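Local coordinates for protein shikimate 5-dehydrogenase AroE (5-dehydroshikimate reductase) (Mycobacterium tuberculosis, PDB 4P4G) that probably catalyses the NADP-dependent interconversion of 3-dehydroshikimate and shikimate on the chorismate pathway, and binds shikimate in its pocket, at residues A[76-81]-A[93-98]; A[111-116]-A[232-237]; A[192-197]-A[219-224]. All blocks are in the same frame, centred on the assembly; numbering follows the deposited sequence.

Contact 1. Residues A[76-81]-A[93-98]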
loop_
_atom_site.group_PDB
_atom_site.type_symbol
_atom_site.label_atom_id
_atom_site.label_comp_id
_atom_site.label_asym_id
_atom_site.label_seq_id
_atom_site.Cartn_x
_atom_site.Cartn_y
_atom_site.Cartn_z
ATOM N N ALA A 76 11.137 5.072 -13.475
ATOM C CA ALA A 76 12.435 5.130 -12.812
ATOM C C ALA A 76 13.521 4.420 -13.603
ATOM O O ALA A 76 13.285 3.363 -14.189
ATOM C CB ALA A 76 12.337 4.533 -11.425
ATOM N N ASP A 77 14.722 4.988 -13.605
ATOM C CA ASP A 77 15.837 4.346 -14.293
ATOM C C ASP A 77 16.634 3.402 -13.381
ATOM O O ASP A 77 17.417 2.576 -13.869
ATOM C CB ASP A 77 16.748 5.402 -14.919
ATOM C CG ASP A 77 16.991 6.571 -13.994
ATOM O OD1 ASP A 77 16.174 7.533 -13.995
ATOM O OD2 ASP A 77 17.999 6.524 -13.257
ATOM N N GLU A 78 16.446 3.530 -12.066
ATOM C CA GLU A 78 16.997 2.577 -11.100
ATOM C C GLU A 78 15.840 2.102 -10.249
ATOM O O GLU A 78 14.916 2.861 -10.004
ATOM C CB GLU A 78 17.960 3.239 -10.111
ATOM C CG GLU A 78 19.195 3.932 -10.628
ATOM C CD GLU A 78 19.968 4.548 -9.466
ATOM O OE1 GLU A 78 20.607 5.606 -9.645
ATOM O OE2 GLU A 78 19.913 3.971 -8.358
ATOM N N ARG A 79 15.910 0.867 -9.765
ATOM C CA ARG A 79 14.893 0.357 -8.842
ATOM C C ARG A 79 15.536 -0.389 -7.687
ATOM O O ARG A 79 16.550 -1.060 -7.866
ATOM C CB ARG A 79 13.923 -0.565 -9.586
ATOM C CG ARG A 79 13.266 0.116 -10.775
ATOM C CD ARG A 79 12.685 -0.837 -11.787
ATOM N NE ARG A 79 12.265 -0.082 -12.970
ATOM C CZ ARG A 79 12.845 -0.162 -14.162
ATOM N NH1 ARG A 79 13.860 -0.993 -14.358
ATOM N NH2 ARG A 79 12.393 0.585 -15.165
ATOM N N THR A 80 14.955 -0.271 -6.496
ATOM C CA THR A 80 15.425 -1.060 -5.357
ATOM C C THR A 80 15.100 -2.534 -5.594
ATOM O O THR A 80 14.244 -2.861 -6.418
ATOM C CB THR A 80 14.779 -0.608 -4.031
ATOM O OG1 THR A 80 13.376 -0.872 -4.077
ATOM C CG2 THR A 80 14.998 0.882 -3.794
ATOM N N ALA A 81 15.779 -3.415 -4.872
ATOM C CA ALA A 81 15.538 -4.846 -4.985
ATOM C C ALA A 81 14.074 -5.164 -4.713
ATOM O O ALA A 81 13.478 -5.985 -5.404
ATOM C CB ALA A 81 16.442 -5.618 -4.030
ATOM N N VAL A 93 12.403 8.465 -5.790
ATOM C CA VAL A 93 13.422 9.227 -5.075
ATOM C C VAL A 93 14.390 9.839 -6.079
ATOM O O VAL A 93 14.925 9.139 -6.946
ATOM C CB VAL A 93 14.196 8.312 -4.110
ATOM C CG1 VAL A 93 15.182 9.122 -3.249
ATOM C CG2 VAL A 93 13.217 7.522 -3.234
ATOM N N ARG A 94 14.629 11.140 -5.960
ATOM C CA ARG A 94 15.530 11.817 -6.881
ATOM C C ARG A 94 16.961 11.361 -6.616
ATOM O O ARG A 94 17.381 11.255 -5.458
ATOM C CB ARG A 94 15.423 13.334 -6.705
ATOM C CG ARG A 94 16.074 14.125 -7.831
ATOM C CD ARG A 94 15.230 13.974 -9.059
ATOM N NE ARG A 94 15.350 15.099 -9.982
ATOM C CZ ARG A 94 16.038 15.044 -11.115
ATOM N NH1 ARG A 94 16.668 13.924 -11.456
ATOM N NH2 ARG A 94 16.096 16.103 -11.911
ATOM N N THR A 95 17.701 11.060 -7.681
ATOM C CA THR A 95 19.116 10.700 -7.572
ATOM C C THR A 95 19.934 11.755 -8.345
ATOM O O THR A 95 19.345 12.634 -8.978
ATOM C CB THR A 95 19.378 9.269 -8.117
ATOM O OG1 THR A 95 19.373 9.283 -9.552
ATOM C CG2 THR A 95 18.352 8.276 -7.589
ATOM N N PRO A 96 21.281 11.696 -8.291
ATOM C CA PRO A 96 22.041 12.722 -9.019
ATOM C C PRO A 96 21.727 12.838 -10.514
ATOM O O PRO A 96 21.872 13.930 -11.058
ATOM C CB PRO A 96 23.496 12.272 -8.837
ATOM C CG PRO A 96 23.507 11.580 -7.536
ATOM C CD PRO A 96 22.168 10.879 -7.433
ATOM N N HIS A 97 21.319 11.751 -11.164
ATOM C CA HIS A 97 21.110 11.779 -12.611
ATOM C C HIS A 97 19.771 11.192 -13.045
ATOM O O HIS A 97 19.586 10.862 -14.220
ATOM C CB HIS A 97 22.246 11.049 -13.337
ATOM C CG HIS A 97 23.616 11.532 -12.969
ATOM N ND1 HIS A 97 24.023 12.836 -13.158
ATOM C CD2 HIS A 97 24.675 10.882 -12.429
ATOM C CE1 HIS A 97 25.273 12.969 -12.747
ATOM N NE2 HIS A 97 25.691 11.798 -12.300
ATOM N N GLY A 98 18.838 11.052 -12.108
ATOM C CA GLY A 98 17.542 10.492 -12.442
ATOM C C GLY A 98 16.699 10.188 -11.226
ATOM O O GLY A 98 16.692 10.959 -10.264
HETATM O O HOH W 1 17.494 9.371 -16.098
HETATM O O HOH W 2 19.154 7.059 -11.201
HETATM O O HOH W 3 20.191 7.607 -13.422
#
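Asp-77 and Gly-98 mark the closest backbone approach of the two segments, their CA atoms 6.6 Å apart, where the chain entering strand 78-79 passes the turn between strands 91-95 and 98-102. With CG held between its backbone N and carbonyl carbon (chi1 43°), Asp-77 brings its carboxylate up to the glycine, OD1 standing 3.6 Å from Gly-98 CA. The same OD1 accepts a hydrogen bond from Trp-99 N, the next residue, consistent with so close an approach to the glycine. Glu-78 and Thr-95 face each other from opposite directions: the extended glutamate puts OE1 3.9 Å from Thr-95 OG1, too long for a direct bond, while its OE2 makes a salt bridge with Arg-100. A water 2.8 Å from Thr-95 OG1 lies between the side chains of Asp-77, Glu-78 and Thr-95, although its very short distances to the carboxylates make the details doubtful. The turn is closed by Thr-95 N bonding Gly-98 O at 2.8 Å; Arg-94 NH1 reaches that oxygen from the opposite face of the carbonyl plane. This is a beta hairpin whose second strand carries the short outermost strand 78-79 parallel to it, in the mixed sheet of the substrate-binding domain.

Contact 2. Residues A[111-116]-A[232-237]; sequences GALGAA and RVISGL
Ile-234 projects from strand 232-234 onto the last turn of helix 105-113 and meets it with both branches. CG2 faces the methyl of Ala-112, 4.3 Å from its CB, while CD1 reaches further and touches Leu-113 CD2 at 3.9 Å. The two larger side chains cross at about a right angle, so they meet at their methyl ends and do not run alongside each other. The CB of Leu-113 starts out directed away from the strand; CG lies beside its backbone N (chi1 -72°), and the CD2 branch makes the touch. Leu-211 of strand 209-212 lies against Ala-112, Leu-113 and Ile-234 alike, and Leu-113 also packs on Val-187 and Val-189, so the contact continues into the apolar layer over the parallel sheet. Strand 232-234 is the outermost strand of that six-stranded sheet, consistent with the Rossmann-type NADP-binding domain of the family, and helix 105-113 covers this end of it. Arg-232 is stretched out from CG to NE and lays its guanidinium over Ile-234 CD1, which stands 3.7 Å from the plane, over its centre. A water at the edge of the guanidinium, in its plane, accepts from NH2 at 2.7 Å and donates to Ala-112 O at 3.2 Å, bridging strand and helix. Arg-232 NH1 remains 4.1 Å from Leu-113 O, in an oblique approach; its positive charge could interact favourably with the carbonyl end of the helix, though at a distance. The helix ends with Leu-113; Gly-114, with positive phi (86°), is the first residue to leave helical geometry. Beyond the strand, Ser-235 caps the following helix, its OG accepting from Leu-237 N at 3.1 Å; helix 236-252 goes on to supply Leu-240, Gln-243 and Gln-247 to the shikimate pocket.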
loop_
_atom_site.group_PDB
_atom_site.type_symbol
_atom_site.label_atom_id
_atom_site.label_comp_id
_atom_site.label_asym_id
_atom_site.label_seq_id
_atom_site.Cartn_x
_atom_site.Cartn_y
_atom_site.Cartn_z
ATOM N N GLY A 111 4.141 -3.848 8.842
ATOM C CA GLY A 111 4.084 -3.039 10.049
ATOM C C GLY A 111 2.692 -2.901 10.630
ATOM O O GLY A 111 2.524 -2.898 11.852
ATOM N N ALA A 112 1.690 -2.764 9.765
ATOM C CA ALA A 112 0.305 -2.625 10.217
ATOM C C ALA A 112 -0.198 -3.912 10.859
ATOM O O ALA A 112 -0.919 -3.874 11.867
ATOM C CB ALA A 112 -0.591 -2.234 9.069
ATOM N N LEU A 113 0.159 -5.048 10.267
ATOM C CA LEU A 113 -0.266 -6.344 10.803
ATOM C C LEU A 113 0.502 -6.771 12.045
ATOM O O LEU A 113 -0.083 -7.348 12.985
ATOM C CB LEU A 113 -0.168 -7.435 9.726
ATOM C CG LEU A 113 -1.223 -7.359 8.631
ATOM C CD1 LEU A 113 -0.928 -8.349 7.512
ATOM C CD2 LEU A 113 -2.579 -7.631 9.243
ATOM N N GLY A 114 1.812 -6.522 12.068
ATOM C CA GLY A 114 2.626 -6.871 13.225
ATOM C C GLY A 114 3.121 -8.311 13.190
ATOM O O GLY A 114 4.319 -8.573 13.325
ATOM N N ALA A 115 2.190 -9.242 13.011
ATOM C CA ALA A 115 2.511 -10.663 12.902
ATOM C C ALA A 115 1.441 -11.375 12.085
ATOM O O ALA A 115 0.292 -10.935 12.039
ATOM C CB ALA A 115 2.631 -11.295 14.284
ATOM N N ALA A 116 1.838 -12.462 11.434
ATOM C CA ALA A 116 0.938 -13.340 10.680
ATOM C C ALA A 116 1.721 -14.612 10.384
ATOM O O ALA A 116 2.906 -14.543 10.058
ATOM C CB ALA A 116 0.491 -12.688 9.396
ATOM N N ARG A 232 -10.776 -8.599 14.072
ATOM C CA ARG A 232 -9.941 -7.419 14.267
ATOM C C ARG A 232 -9.870 -6.561 13.019
ATOM O O ARG A 232 -9.508 -7.045 11.948
ATOM C CB ARG A 232 -8.523 -7.807 14.675
ATOM C CG ARG A 232 -7.638 -6.583 14.808
ATOM C CD ARG A 232 -6.235 -6.892 15.262
ATOM N NE ARG A 232 -5.518 -5.642 15.500
ATOM C CZ ARG A 232 -4.199 -5.515 15.463
ATOM N NH1 ARG A 232 -3.437 -6.563 15.190
ATOM N NH2 ARG A 232 -3.648 -4.332 15.693
ATOM N N VAL A 233 -10.194 -5.279 13.156
ATOM C CA VAL A 233 -10.165 -4.367 12.009
ATOM C C VAL A 233 -8.987 -3.404 12.096
ATOM O O VAL A 233 -8.834 -2.680 13.092
ATOM C CB VAL A 233 -11.469 -3.563 11.901
ATOM C CG1 VAL A 233 -11.353 -2.514 10.800
ATOM C CG2 VAL A 233 -12.652 -4.498 11.628
ATOM N N ILE A 234 -8.169 -3.384 11.043
ATOM C CA ILE A 234 -7.040 -2.458 10.953
ATOM C C ILE A 234 -7.253 -1.564 9.735
ATOM O O ILE A 234 -7.345 -2.044 8.600
ATOM C CB ILE A 234 -5.701 -3.215 10.834
ATOM C CG1 ILE A 234 -5.573 -4.255 11.949
ATOM C CG2 ILE A 234 -4.523 -2.245 10.852
ATOM C CD1 ILE A 234 -4.502 -5.294 11.700
ATOM N N SER A 235 -7.352 -0.259 9.966
ATOM C CA SER A 235 -7.689 0.655 8.879
ATOM C C SER A 235 -6.482 0.983 8.012
ATOM O O SER A 235 -5.328 0.724 8.392
ATOM C CB SER A 235 -8.282 1.948 9.421
ATOM O OG SER A 235 -7.275 2.887 9.690
ATOM N N GLY A 236 -6.754 1.568 6.851
ATOM C CA GLY A 236 -5.719 1.981 5.918
ATOM C C GLY A 236 -4.781 3.027 6.486
ATOM O O GLY A 236 -3.680 3.239 5.966
ATOM N N LEU A 237 -5.214 3.697 7.550
ATOM C CA LEU A 237 -4.364 4.698 8.196
ATOM C C LEU A 237 -3.147 4.049 8.820
ATOM O O LEU A 237 -2.067 4.656 8.856
ATOM C CB LEU A 237 -5.131 5.456 9.290
ATOM C CG LEU A 237 -6.149 6.507 8.863
ATOM C CD1 LEU A 237 -6.638 7.283 10.090
ATOM C CD2 LEU A 237 -5.532 7.446 7.844
HETATM O O HOH W 4 -1.082 -4.685 14.973
#

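Contact 3. Residues A[192-197]-A[219-224]; sequences IPAEVA and PTPLAA
Ala-194 CB sits against the methyl branch of Thr-220, 3.7 Å from CG2, and has the ring of Pro-221 nearby, with CD at 4.3 Å. One helical turn later Ala-197 CB repeats the touch on Leu-222, at 4.2 Å from CD2. Both alanines and their partners have CB directed into the contact, so the one-turn helix 194-197 meets the start of helix 221-229, the alanine methyls lying against Thr-220, Pro-221 and Leu-222, and CA atoms of Ala-194 and Thr-220 come within 5.7 Å. The threonine divides its side chain between two tasks. With OG1 between its backbone N and carbonyl carbon (chi1 60°), the hydroxyl is turned back to its own helix and accepts from Ala-223 N at 3.0 Å and 158°, an N-cap, while also bonding Asp-212; CG2 is left facing Ala-194. These helices follow strands 187-190 and 209-212, neighbours in the parallel sheet, and Leu-222 rests on Leu-210 of the latter. Between the helices a water donates to Ala-194 O at 2.9 Å and accepts from Leu-222 N at 3.0 Å. The direct contact is therefore apolar and non-directional, and the water supplies the directional link between the two backbones.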
loop_
_atom_site.group_PDB
_atom_site.type_symbol
_atom_site.label_atom_id
_atom_site.label_comp_id
_atom_site.label_asym_id
_atom_site.label_seq_id
_atom_site.Cartn_x
_atom_site.Cartn_y
_atom_site.Cartn_z
ATOM N N ILE A 192 -8.973 -3.823 -2.834
ATOM C CA ILE A 192 -10.011 -3.475 -3.808
ATOM C C ILE A 192 -10.847 -2.279 -3.334
ATOM O O ILE A 192 -10.802 -1.930 -2.145
ATOM C CB ILE A 192 -10.946 -4.676 -4.120
ATOM C CG1 ILE A 192 -11.624 -5.199 -2.852
ATOM C CG2 ILE A 192 -10.179 -5.771 -4.811
ATOM C CD1 ILE A 192 -12.610 -6.339 -3.133
ATOM N N PRO A 193 -11.591 -1.633 -4.257
ATOM C CA PRO A 193 -12.418 -0.492 -3.834
ATOM C C PRO A 193 -13.460 -0.925 -2.814
ATOM O O PRO A 193 -13.905 -2.074 -2.848
ATOM C CB PRO A 193 -13.113 -0.062 -5.124
ATOM C CG PRO A 193 -12.157 -0.458 -6.206
ATOM C CD PRO A 193 -11.545 -1.755 -5.728
ATOM N N ALA A 194 -13.842 -0.020 -1.920
ATOM C CA ALA A 194 -14.803 -0.360 -0.874
ATOM C C ALA A 194 -16.151 -0.735 -1.484
ATOM O O ALA A 194 -16.871 -1.577 -0.948
ATOM C CB ALA A 194 -14.954 0.810 0.112
ATOM N N GLU A 195 -16.471 -0.123 -2.621
ATOM C CA GLU A 195 -17.727 -0.371 -3.317
ATOM C C GLU A 195 -17.811 -1.771 -3.929
ATOM O O GLU A 195 -18.905 -2.283 -4.167
ATOM C CB GLU A 195 -17.921 0.687 -4.414
ATOM C CG GLU A 195 -18.034 2.120 -3.894
ATOM C CD GLU A 195 -16.693 2.814 -3.677
ATOM O OE1 GLU A 195 -15.647 2.133 -3.646
ATOM O OE2 GLU A 195 -16.696 4.057 -3.537
ATOM N N VAL A 196 -16.657 -2.370 -4.222
ATOM C CA VAL A 196 -16.599 -3.729 -4.751
ATOM C C VAL A 196 -16.628 -4.726 -3.595
ATOM O O VAL A 196 -17.368 -5.699 -3.632
ATOM C CB VAL A 196 -15.330 -3.962 -5.601
ATOM C CG1 VAL A 196 -15.244 -5.421 -6.074
ATOM C CG2 VAL A 196 -15.306 -3.016 -6.796
ATOM N N ALA A 197 -15.821 -4.473 -2.568
ATOM C CA ALA A 197 -15.754 -5.351 -1.398
ATOM C C ALA A 197 -17.101 -5.460 -0.692
ATOM O O ALA A 197 -17.405 -6.492 -0.110
ATOM C CB ALA A 197 -14.695 -4.859 -0.426
ATOM N N PRO A 219 -15.856 4.016 8.187
ATOM C CA PRO A 219 -15.395 2.660 7.867
ATOM C C PRO A 219 -15.910 2.177 6.525
ATOM O O PRO A 219 -16.916 2.671 6.053
ATOM C CB PRO A 219 -16.032 1.809 8.977
ATOM C CG PRO A 219 -17.279 2.543 9.331
ATOM C CD PRO A 219 -16.958 4.009 9.173
ATOM N N THR A 220 -15.215 1.233 5.908
ATOM C CA THR A 220 -15.751 0.589 4.717
ATOM C C THR A 220 -16.821 -0.409 5.123
ATOM O O THR A 220 -16.831 -0.882 6.282
ATOM C CB THR A 220 -14.657 -0.151 3.960
ATOM O OG1 THR A 220 -14.088 -1.161 4.806
ATOM C CG2 THR A 220 -13.585 0.809 3.521
ATOM N N PRO A 221 -17.736 -0.739 4.196
ATOM C CA PRO A 221 -18.712 -1.795 4.483
ATOM C C PRO A 221 -18.050 -3.088 4.935
ATOM O O PRO A 221 -18.557 -3.751 5.854
ATOM C CB PRO A 221 -19.431 -1.980 3.135
ATOM C CG PRO A 221 -19.403 -0.593 2.547
ATOM C CD PRO A 221 -18.042 -0.041 2.927
ATOM N N LEU A 222 -16.927 -3.440 4.309
ATOM C CA LEU A 222 -16.167 -4.626 4.691
ATOM C C LEU A 222 -15.685 -4.549 6.133
ATOM O O LEU A 222 -15.815 -5.506 6.889
ATOM C CB LEU A 222 -14.971 -4.805 3.759
ATOM C CG LEU A 222 -14.130 -6.044 4.071
ATOM C CD1 LEU A 222 -15.007 -7.293 4.036
ATOM C CD2 LEU A 222 -12.955 -6.165 3.109
ATOM N N ALA A 223 -15.122 -3.405 6.513
ATOM C CA ALA A 223 -14.655 -3.196 7.884
ATOM C C ALA A 223 -15.802 -3.277 8.893
ATOM O O ALA A 223 -15.643 -3.841 9.971
ATOM C CB ALA A 223 -13.921 -1.870 8.000
ATOM N N ALA A 224 -16.962 -2.717 8.549
ATOM C CA ALA A 224 -18.118 -2.799 9.442
ATOM C C ALA A 224 -18.566 -4.239 9.649
ATOM O O ALA A 224 -18.979 -4.616 10.744
ATOM C CB ALA A 224 -19.270 -1.953 8.914
HETATM O O HOH W 5 -16.043 -2.564 1.624
#

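From the N terminus, contact 1 comes first: it closes the short loop 76-98, which holds helix 81-86, and ties the edge of the mixed sheet to its neighbouring hairpin. Contact 2 opens at the end of helix 105-113 and ties it to the last strand of the parallel sheet, 232-234, closing a long excursion. Within that excursion contact 3 opens and closes between 192 and 224, joining the helices that follow strands 187-190 and 209-212. Contacts 2 and 3 thus nest, and they meet at Val-233 CG2 and Ala-223 O, 3.5 Å apart. Contact 1 precedes both in series, on the opposite side of the chain's centre; its centre lies about 30 Å from that of contact 2.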